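Local structure of putative exotoxin (superantigen) (Streptococcus pyogenes, 1TY0) at residues D53-S58 and K189-K194; N15-I20 and S184-K189. The protein is a zinc-binding streptococcal superantigen, a toxin thought to stimulate T cells by engaging their receptor through a surface that can also serve dimerization. One frame throughout, in Å; residues are numbered along the deposited sequence.

Contact 1 of 2, residues D53-S58 and K189-K194; sequences DSEVES and KYKDNK
Lys191 meets Glu55 through its side chain and Glu57 through its backbone carbonyl where the two halves of the superantigen fold meet: 53-58 ends strand 51-55 of the OB-fold barrel, and 189-194 is a 3-10 turn and loop of the beta-grasp half. Two polar grips, one at each end of Lys191, hold the segments together. At the side-chain end, NZ forms a salt bridge with OE2 of Glu55 at 2.9 Å, meeting the carboxylate on its anti lone pair, away from OE1. The same ammonium gives a hydrogen to a water 2.8 Å from NZ, and that water donates in turn to O of Val56. At the backbone end, Glu57 N donates to Lys191 O over 2.9 Å with an N-H...O angle of 160°, although the nitrogen stands well above the carbonyl plane.

A long, flexible lysine suits this place because its methylenes can follow the strand end while its charge turns aside. CG lies 3.6 Å from Glu55 O, and the chain then bends at chi3 (59°) to bring NZ round to the carboxylate. Glu55 comes to meet it fully stretched, both chi1 and chi2 near 180°. Between the two grips sits Val56, a buried beta-branched residue whose CB rests 3.3 Å from Lys191 O while its apolar side chain leans on Phe38 and Thr61.

Further out, Tyr88 of strand 84-93 touches the side chains of both Glu55 and Lys191. Glu57 lies side by side with Asp192, its OE2 3.8 Å from Asp192 CB but 5.0 Å from Asp192 OD2, which keeps the like charges apart. Asp192 is occupied within its own loop: it closes an Asx turn, its OD1 accepting from Lys194 N at 2.9 Å.

Contact 2 of 2, residues N15-I20 and S184-K189; sequences NYAYEI and SDIFKK
The C-terminal part of helix 5-18 packs on helix 183-187 inside the superantigen fold, Ala17 and Tyr18 meeting Ile186 and Phe187 from the beta-grasp half. The centrepiece is a T-shaped aromatic pair. Phe187 presents its edge to a face of Tyr18, with ring centroids 5.5 Å apart and planes at 66°; CE1 of Phe187 comes down near the rim of the tyrosine ring rather than over its middle. The same edge also serves the backbone, since Phe187 CZ lies 3.4 Å from Ala17 O close to the phenyl plane, an approach that brings weakly positive ring hydrogens to a carbonyl oxygen. Arg183 NE hydrogen-bonds to that oxygen as well.

Small and branched aliphatic residues fill in beside the rings. Alanine at 17 allows a close approach of the helices, its CB 3.7 Å from Ile186 CD1, while the other branch of the isoleucine, CG2, meets Tyr18 CE2 obliquely at 3.8 Å.

Tyr18 is the residue that joins this apolar layer to a polar one. Its hydroxyl has Tyr190 OH as a probable hydrogen-bond partner and also accepts from Lys189, which comes in at the ring edge from the opposite direction. On the dimer side, Tyr16 meets Tyr16 of the second subunit, and Glu19 O bonds to Arg183 of that subunit.

Lysine fits because one ammonium can serve several acceptors at the margin of the buried cluster: NZ makes a salt bridge with Asp176, donates to Tyr18 OH at 2.9 Å and, with the chain bent at chi4 (-77°), turns back on its own segment to donate to Ile186 O at 2.7 Å.

Contacts 1 and 2 are consecutive along the chain that runs from helix 183-187 into the loop 189-194, their centres about 14 Å apart and joined through Lys189, which they share. A Tyr190-Tyr18 hydroxyl pair ties the two: Tyr190 OH lies 2.7 Å from Tyr18 OH, a probable hydrogen bond, and Asp135 of helix 131-146 is a further partner of Tyr190. The polypeptide thus leaves the buried aromatic packing of contact 2 and passes into the more solvent-accessible ion pair of contact 1. Both lie away from the residues that bind zinc in this protein, His169, His203 and Asp205, with no metal bound to this chain here. Residues of 15-20 meet the second subunit, whereas neither segment of contact 1 does.

Contact 1 of 2, residues D53-S58 and K189-K194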
ATOM      1  N   ASP A  53      -3.408   1.429 -15.234  1.00  8.12           N
ATOM      2  CA  ASP A  53      -3.139   2.548 -16.121  1.00  9.82           C
ATOM      3  C   ASP A  53      -1.804   3.139 -15.715  1.00  8.91           C
ATOM      4  O   ASP A  53      -1.683   3.734 -14.648  1.00  8.29           O
ATOM      5  CB  ASP A  53      -4.205   3.638 -16.008  1.00 11.36           C
ATOM      6  CG  ASP A  53      -3.744   4.953 -16.619  1.00 13.73           C
ATOM      7  OD1 ASP A  53      -3.027   4.907 -17.645  1.00 12.04           O
ATOM      8  OD2 ASP A  53      -4.089   6.026 -16.079  1.00 19.11           O
ATOM      9  N   SER A  54      -0.797   2.957 -16.561  1.00  8.11           N
ATOM     10  CA  SER A  54       0.522   3.503 -16.280  1.00  9.90           C
ATOM     11  C   SER A  54       0.712   4.748 -17.133  1.00  8.83           C
ATOM     12  O   SER A  54       0.754   4.665 -18.355  1.00 10.44           O
ATOM     13  CB  SER A  54       1.615   2.489 -16.622  1.00  9.34           C
ATOM     14  OG  SER A  54       2.890   3.091 -16.467  1.00 12.15           O
ATOM     15  N   GLU A  55       0.829   5.898 -16.484  1.00 10.24           N
ATOM     16  CA  GLU A  55       1.017   7.156 -17.197  1.00 10.61           C
ATOM     17  C   GLU A  55       2.508   7.462 -17.290  1.00 11.74           C
ATOM     18  O   GLU A  55       3.230   7.374 -16.297  1.00 11.69           O
ATOM     19  CB  GLU A  55       0.289   8.276 -16.461  1.00 11.78           C
ATOM     20  CG  GLU A  55       0.325   9.616 -17.172  1.00 14.10           C
ATOM     21  CD  GLU A  55      -0.390  10.694 -16.386  1.00 16.98           C
ATOM     22  OE1 GLU A  55      -1.610  10.544 -16.146  1.00 15.74           O
ATOM     23  OE2 GLU A  55       0.268  11.689 -16.004  1.00 17.95           O
ATOM     24  N   VAL A  56       2.966   7.819 -18.486  1.00 11.02           N
ATOM     25  CA  VAL A  56       4.380   8.107 -18.685  1.00 12.47           C
ATOM     26  C   VAL A  56       4.654   9.360 -19.506  1.00 14.78           C
ATOM     27  O   VAL A  56       3.737  10.020 -20.002  1.00 14.48           O
ATOM     28  CB  VAL A  56       5.097   6.918 -19.369  1.00 11.19           C
ATOM     29  CG1 VAL A  56       5.116   5.705 -18.436  1.00 11.28           C
ATOM     30  CG2 VAL A  56       4.389   6.556 -20.674  1.00 11.79           C
ATOM     31  N   GLU A  57       5.937   9.682 -19.625  1.00 15.32           N
ATOM     32  CA  GLU A  57       6.375  10.832 -20.398  1.00 17.87           C
ATOM     33  C   GLU A  57       6.281  10.496 -21.881  1.00 17.29           C
ATOM     34  O   GLU A  57       6.056   9.344 -22.252  1.00 16.15           O
ATOM     35  CB  GLU A  57       7.814  11.202 -20.014  1.00 19.44           C
ATOM     36  CG  GLU A  57       7.903  12.032 -18.740  1.00 22.84           C
ATOM     37  CD  GLU A  57       9.329  12.209 -18.234  1.00 27.50           C
ATOM     38  OE1 GLU A  57      10.271  12.196 -19.055  1.00 28.34           O
ATOM     39  OE2 GLU A  57       9.503  12.379 -17.007  1.00 30.21           O
ATOM     40  N   SER A  58       6.447  11.505 -22.728  1.00 18.66           N
ATOM     41  CA  SER A  58       6.361  11.311 -24.167  1.00 19.99           C
ATOM     42  C   SER A  58       7.375  10.296 -24.699  1.00 20.93           C
ATOM     43  O   SER A  58       8.443  10.100 -24.118  1.00 22.19           O
ATOM     44  CB  SER A  58       6.573  12.649 -24.883  1.00 20.03           C
ATOM     45  OG  SER A  58       5.727  13.656 -24.353  1.00 23.29           O
ATOM     46  N   LYS A 189       8.287  11.561 -10.894  1.00 11.48           N
ATOM     47  CA  LYS A 189       9.602  11.345 -11.492  1.00  9.55           C
ATOM     48  C   LYS A 189       9.658  10.012 -12.232  1.00 10.31           C
ATOM     49  O   LYS A 189      10.375   9.875 -13.227  1.00 10.85           O
ATOM     50  CB  LYS A 189      10.699  11.390 -10.417  1.00  9.93           C
ATOM     51  CG  LYS A 189      10.492  10.424  -9.246  1.00  8.73           C
ATOM     52  CD  LYS A 189      11.723  10.404  -8.328  1.00 12.26           C
ATOM     53  CE  LYS A 189      11.522   9.531  -7.096  1.00 11.85           C
ATOM     54  NZ  LYS A 189      10.688  10.174  -6.046  1.00 11.82           N
ATOM     55  N   TYR A 190       8.875   9.035 -11.776  1.00 10.52           N
ATOM     56  CA  TYR A 190       8.892   7.720 -12.400  1.00  8.87           C
ATOM     57  C   TYR A 190       8.218   7.675 -13.765  1.00 10.08           C
ATOM     58  O   TYR A 190       8.215   6.638 -14.416  1.00  9.50           O
ATOM     59  CB  TYR A 190       8.261   6.665 -11.469  1.00  9.41           C
ATOM     60  CG  TYR A 190       8.922   6.560 -10.107  1.00  8.50           C
ATOM     61  CD1 TYR A 190      10.305   6.433  -9.989  1.00 10.66           C
ATOM     62  CD2 TYR A 190       8.159   6.575  -8.932  1.00  8.03           C
ATOM     63  CE1 TYR A 190      10.921   6.326  -8.744  1.00 10.09           C
ATOM     64  CE2 TYR A 190       8.767   6.469  -7.672  1.00  9.64           C
ATOM     65  CZ  TYR A 190      10.152   6.344  -7.591  1.00  9.80           C
ATOM     66  OH  TYR A 190      10.767   6.234  -6.367  1.00 10.60           O
ATOM     67  N   LYS A 191       7.646   8.791 -14.202  1.00 10.32           N
ATOM     68  CA  LYS A 191       7.003   8.807 -15.508  1.00 10.85           C
ATOM     69  C   LYS A 191       8.025   8.608 -16.625  1.00 11.17           C
ATOM     70  O   LYS A 191       7.652   8.263 -17.745  1.00 14.16           O
ATOM     71  CB  LYS A 191       6.230  10.110 -15.727  1.00 11.90           C
ATOM     72  CG  LYS A 191       4.991  10.223 -14.865  1.00 12.57           C
ATOM     73  CD  LYS A 191       4.217  11.504 -15.140  1.00 14.85           C
ATOM     74  CE  LYS A 191       3.782  11.592 -16.591  1.00 16.74           C
ATOM     75  NZ  LYS A 191       2.836  12.730 -16.792  1.00 16.34           N
ATOM     76  N   ASP A 192       9.311   8.816 -16.337  1.00 11.82           N
ATOM     77  CA  ASP A 192      10.312   8.600 -17.380  1.00 13.60           C
ATOM     78  C   ASP A 192      10.505   7.108 -17.659  1.00 11.37           C
ATOM     79  O   ASP A 192      11.212   6.734 -18.597  1.00 11.98           O
ATOM     80  CB  ASP A 192      11.662   9.244 -17.025  1.00 13.90           C
ATOM     81  CG  ASP A 192      12.246   8.735 -15.723  1.00 13.65           C
ATOM     82  OD1 ASP A 192      11.911   7.611 -15.303  1.00 12.91           O
ATOM     83  OD2 ASP A 192      13.066   9.467 -15.122  1.00 15.89           O
ATOM     84  N   ASN A 193       9.875   6.269 -16.839  1.00 11.79           N
ATOM     85  CA  ASN A 193       9.938   4.813 -16.991  1.00  9.73           C
ATOM     86  C   ASN A 193      11.376   4.331 -17.164  1.00  9.78           C
ATOM     87  O   ASN A 193      11.622   3.366 -17.887  1.00 10.89           O
ATOM     88  CB  ASN A 193       9.110   4.380 -18.215  1.00 10.65           C
ATOM     89  CG  ASN A 193       8.607   2.940 -18.121  1.00 10.24           C
ATOM     90  OD1 ASN A 193       8.700   2.171 -19.080  1.00 15.81           O
ATOM     91  ND2 ASN A 193       8.051   2.580 -16.979  1.00  7.48           N
ATOM     92  N   LYS A 194      12.323   4.999 -16.510  1.00 12.73           N
ATOM     93  CA  LYS A 194      13.728   4.608 -16.635  1.00 12.74           C
ATOM     94  C   LYS A 194      13.905   3.141 -16.292  1.00 13.67           C
ATOM     95  O   LYS A 194      13.476   2.673 -15.238  1.00 13.22           O
ATOM     96  CB  LYS A 194      14.620   5.478 -15.748  1.00 14.21           C
ATOM     97  CG  LYS A 194      14.989   6.801 -16.390  1.00 21.74           C
ATOM     98  CD  LYS A 194      16.069   7.530 -15.601  1.00 22.81           C
ATOM     99  CE  LYS A 194      16.527   8.776 -16.342  1.00 27.15           C
ATOM    100  NZ  LYS A 194      17.570   9.527 -15.590  1.00 28.93           N
TER
HETATM  101  O   HOH W   1       2.533  12.621 -19.529  1.00 22.75           O

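Contact 2 of 2, residues N15-I20 and S184-K189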
ATOM      1  N   ASN A  15       8.415   9.677   4.357  1.00 13.51           N
ATOM      2  CA  ASN A  15       8.169   8.463   5.116  1.00 16.60           C
ATOM      3  C   ASN A  15       6.762   7.970   4.817  1.00 17.47           C
ATOM      4  O   ASN A  15       6.546   6.778   4.593  1.00 20.16           O
ATOM      5  CB  ASN A  15       8.346   8.720   6.613  1.00 18.30           C
ATOM      6  CG  ASN A  15       8.483   7.437   7.400  1.00 23.03           C
ATOM      7  OD1 ASN A  15       7.495   6.875   7.871  1.00 28.76           O
ATOM      8  ND2 ASN A  15       9.711   6.949   7.522  1.00 23.33           N
ATOM      9  N   TYR A  16       5.807   8.891   4.790  1.00 18.25           N
ATOM     10  CA  TYR A  16       4.435   8.519   4.488  1.00 18.53           C
ATOM     11  C   TYR A  16       4.277   8.026   3.052  1.00 17.09           C
ATOM     12  O   TYR A  16       3.643   7.002   2.808  1.00 15.97           O
ATOM     13  CB  TYR A  16       3.485   9.698   4.690  1.00 21.65           C
ATOM     14  CG  TYR A  16       2.200   9.525   3.913  1.00 25.30           C
ATOM     15  CD1 TYR A  16       1.332   8.468   4.189  1.00 26.27           C
ATOM     16  CD2 TYR A  16       1.877  10.385   2.863  1.00 27.18           C
ATOM     17  CE1 TYR A  16       0.175   8.272   3.437  1.00 29.96           C
ATOM     18  CE2 TYR A  16       0.724  10.196   2.106  1.00 30.00           C
ATOM     19  CZ  TYR A  16      -0.121   9.139   2.398  1.00 31.26           C
ATOM     20  OH  TYR A  16      -1.260   8.946   1.650  1.00 35.06           O
ATOM     21  N   ALA A  17       4.840   8.770   2.107  1.00 15.35           N
ATOM     22  CA  ALA A  17       4.729   8.417   0.697  1.00 15.40           C
ATOM     23  C   ALA A  17       5.235   7.016   0.377  1.00 14.66           C
ATOM     24  O   ALA A  17       4.574   6.265  -0.338  1.00 14.09           O
ATOM     25  CB  ALA A  17       5.473   9.445  -0.161  1.00 12.98           C
ATOM     26  N   TYR A  18       6.397   6.658   0.918  1.00 14.14           N
ATOM     27  CA  TYR A  18       6.980   5.352   0.639  1.00 13.97           C
ATOM     28  C   TYR A  18       6.567   4.182   1.542  1.00 15.04           C
ATOM     29  O   TYR A  18       6.987   3.052   1.316  1.00 15.15           O
ATOM     30  CB  TYR A  18       8.507   5.491   0.571  1.00 12.68           C
ATOM     31  CG  TYR A  18       8.973   6.128  -0.727  1.00 11.89           C
ATOM     32  CD1 TYR A  18       9.113   5.366  -1.885  1.00 11.40           C
ATOM     33  CD2 TYR A  18       9.239   7.498  -0.806  1.00 12.88           C
ATOM     34  CE1 TYR A  18       9.506   5.946  -3.097  1.00 12.18           C
ATOM     35  CE2 TYR A  18       9.631   8.092  -2.017  1.00 10.67           C
ATOM     36  CZ  TYR A  18       9.761   7.306  -3.156  1.00 12.52           C
ATOM     37  OH  TYR A  18      10.153   7.877  -4.350  1.00 11.84           O
ATOM     38  N   GLU A  19       5.763   4.449   2.569  1.00 14.77           N
ATOM     39  CA  GLU A  19       5.266   3.376   3.440  1.00 14.71           C
ATOM     40  C   GLU A  19       4.005   2.924   2.719  1.00 13.43           C
ATOM     41  O   GLU A  19       2.894   3.265   3.109  1.00 15.67           O
ATOM     42  CB  GLU A  19       4.915   3.920   4.827  1.00 20.11           C
ATOM     43  CG  GLU A  19       6.100   4.000   5.779  1.00 26.69           C
ATOM     44  CD  GLU A  19       6.518   2.637   6.292  1.00 31.03           C
ATOM     45  OE1 GLU A  19       5.706   1.990   6.994  1.00 34.10           O
ATOM     46  OE2 GLU A  19       7.651   2.208   5.994  1.00 35.02           O
ATOM     47  N   ILE A  20       4.195   2.149   1.659  1.00 13.82           N
ATOM     48  CA  ILE A  20       3.089   1.717   0.824  1.00 14.77           C
ATOM     49  C   ILE A  20       3.326   0.346   0.193  1.00 12.94           C
ATOM     50  O   ILE A  20       4.456  -0.134   0.126  1.00 14.04           O
ATOM     51  CB  ILE A  20       2.888   2.762  -0.295  1.00 16.19           C
ATOM     52  CG1 ILE A  20       1.732   2.380  -1.214  1.00 20.33           C
ATOM     53  CG2 ILE A  20       4.172   2.893  -1.093  1.00 19.06           C
ATOM     54  CD1 ILE A  20       1.460   3.431  -2.269  1.00 24.53           C
ATOM     55  N   SER A 184       1.521  11.679  -5.547  1.00 12.09           N
ATOM     56  CA  SER A 184       1.546  11.988  -6.970  1.00 12.72           C
ATOM     57  C   SER A 184       2.750  12.872  -7.282  1.00 12.05           C
ATOM     58  O   SER A 184       3.481  12.617  -8.238  1.00 12.22           O
ATOM     59  CB  SER A 184       0.269  12.713  -7.389  1.00 13.39           C
ATOM     60  OG  SER A 184       0.305  13.032  -8.768  1.00 15.79           O
ATOM     61  N   ASP A 185       2.950  13.914  -6.478  1.00 12.83           N
ATOM     62  CA  ASP A 185       4.078  14.826  -6.693  1.00 10.78           C
ATOM     63  C   ASP A 185       5.415  14.098  -6.632  1.00 11.97           C
ATOM     64  O   ASP A 185       6.278  14.301  -7.489  1.00 11.32           O
ATOM     65  CB  ASP A 185       4.110  15.940  -5.640  1.00 12.68           C
ATOM     66  CG  ASP A 185       2.917  16.867  -5.717  1.00 13.12           C
ATOM     67  OD1 ASP A 185       2.407  17.109  -6.830  1.00 14.39           O
ATOM     68  OD2 ASP A 185       2.509  17.373  -4.654  1.00 13.91           O
ATOM     69  N   ILE A 186       5.577  13.256  -5.614  1.00 10.37           N
ATOM     70  CA  ILE A 186       6.824  12.523  -5.399  1.00 11.53           C
ATOM     71  C   ILE A 186       7.083  11.404  -6.400  1.00 10.71           C
ATOM     72  O   ILE A 186       8.230  11.145  -6.771  1.00 12.19           O
ATOM     73  CB  ILE A 186       6.870  11.943  -3.961  1.00 11.83           C
ATOM     74  CG1 ILE A 186       6.893  13.092  -2.945  1.00 10.82           C
ATOM     75  CG2 ILE A 186       8.109  11.073  -3.771  1.00 13.34           C
ATOM     76  CD1 ILE A 186       6.610  12.670  -1.521  1.00 13.68           C
ATOM     77  N   PHE A 187       6.021  10.747  -6.849  1.00 10.29           N
ATOM     78  CA  PHE A 187       6.164   9.643  -7.792  1.00  9.78           C
ATOM     79  C   PHE A 187       6.217  10.068  -9.261  1.00 11.05           C
ATOM     80  O   PHE A 187       6.577   9.269 -10.118  1.00 10.11           O
ATOM     81  CB  PHE A 187       5.017   8.634  -7.620  1.00  9.63           C
ATOM     82  CG  PHE A 187       4.931   8.006  -6.253  1.00 10.17           C
ATOM     83  CD1 PHE A 187       5.998   8.060  -5.357  1.00 10.68           C
ATOM     84  CD2 PHE A 187       3.774   7.321  -5.878  1.00  8.78           C
ATOM     85  CE1 PHE A 187       5.911   7.441  -4.105  1.00 11.45           C
ATOM     86  CE2 PHE A 187       3.676   6.700  -4.633  1.00 11.73           C
ATOM     87  CZ  PHE A 187       4.747   6.759  -3.744  1.00 11.70           C
ATOM     88  N   LYS A 188       5.864  11.315  -9.558  1.00 11.17           N
ATOM     89  CA  LYS A 188       5.865  11.774 -10.942  1.00 12.73           C
ATOM     90  C   LYS A 188       7.195  11.552 -11.650  1.00 11.27           C
ATOM     91  O   LYS A 188       7.231  11.368 -12.863  1.00 10.43           O
ATOM     92  CB  LYS A 188       5.469  13.253 -11.019  1.00 16.13           C
ATOM     93  CG  LYS A 188       4.156  13.487 -11.759  1.00 23.58           C
ATOM     94  CD  LYS A 188       3.694  14.932 -11.653  1.00 27.72           C
ATOM     95  CE  LYS A 188       2.463  15.187 -12.507  1.00 29.56           C
ATOM     96  NZ  LYS A 188       1.322  14.298 -12.155  1.00 31.48           N
ATOM     97  N   LYS A 189       8.287  11.561 -10.894  1.00 11.48           N
ATOM     98  CA  LYS A 189       9.602  11.345 -11.492  1.00  9.55           C
ATOM     99  C   LYS A 189       9.658  10.012 -12.232  1.00 10.31           C
ATOM    100  O   LYS A 189      10.375   9.875 -13.227  1.00 10.85           O
ATOM    101  CB  LYS A 189      10.699  11.390 -10.417  1.00  9.93           C
ATOM    102  CG  LYS A 189      10.492  10.424  -9.246  1.00  8.73           C
ATOM    103  CD  LYS A 189      11.723  10.404  -8.328  1.00 12.26           C
ATOM    104  CE  LYS A 189      11.522   9.531  -7.096  1.00 11.85           C
ATOM    105  NZ  LYS A 189      10.688  10.174  -6.046  1.00 11.82           N
TER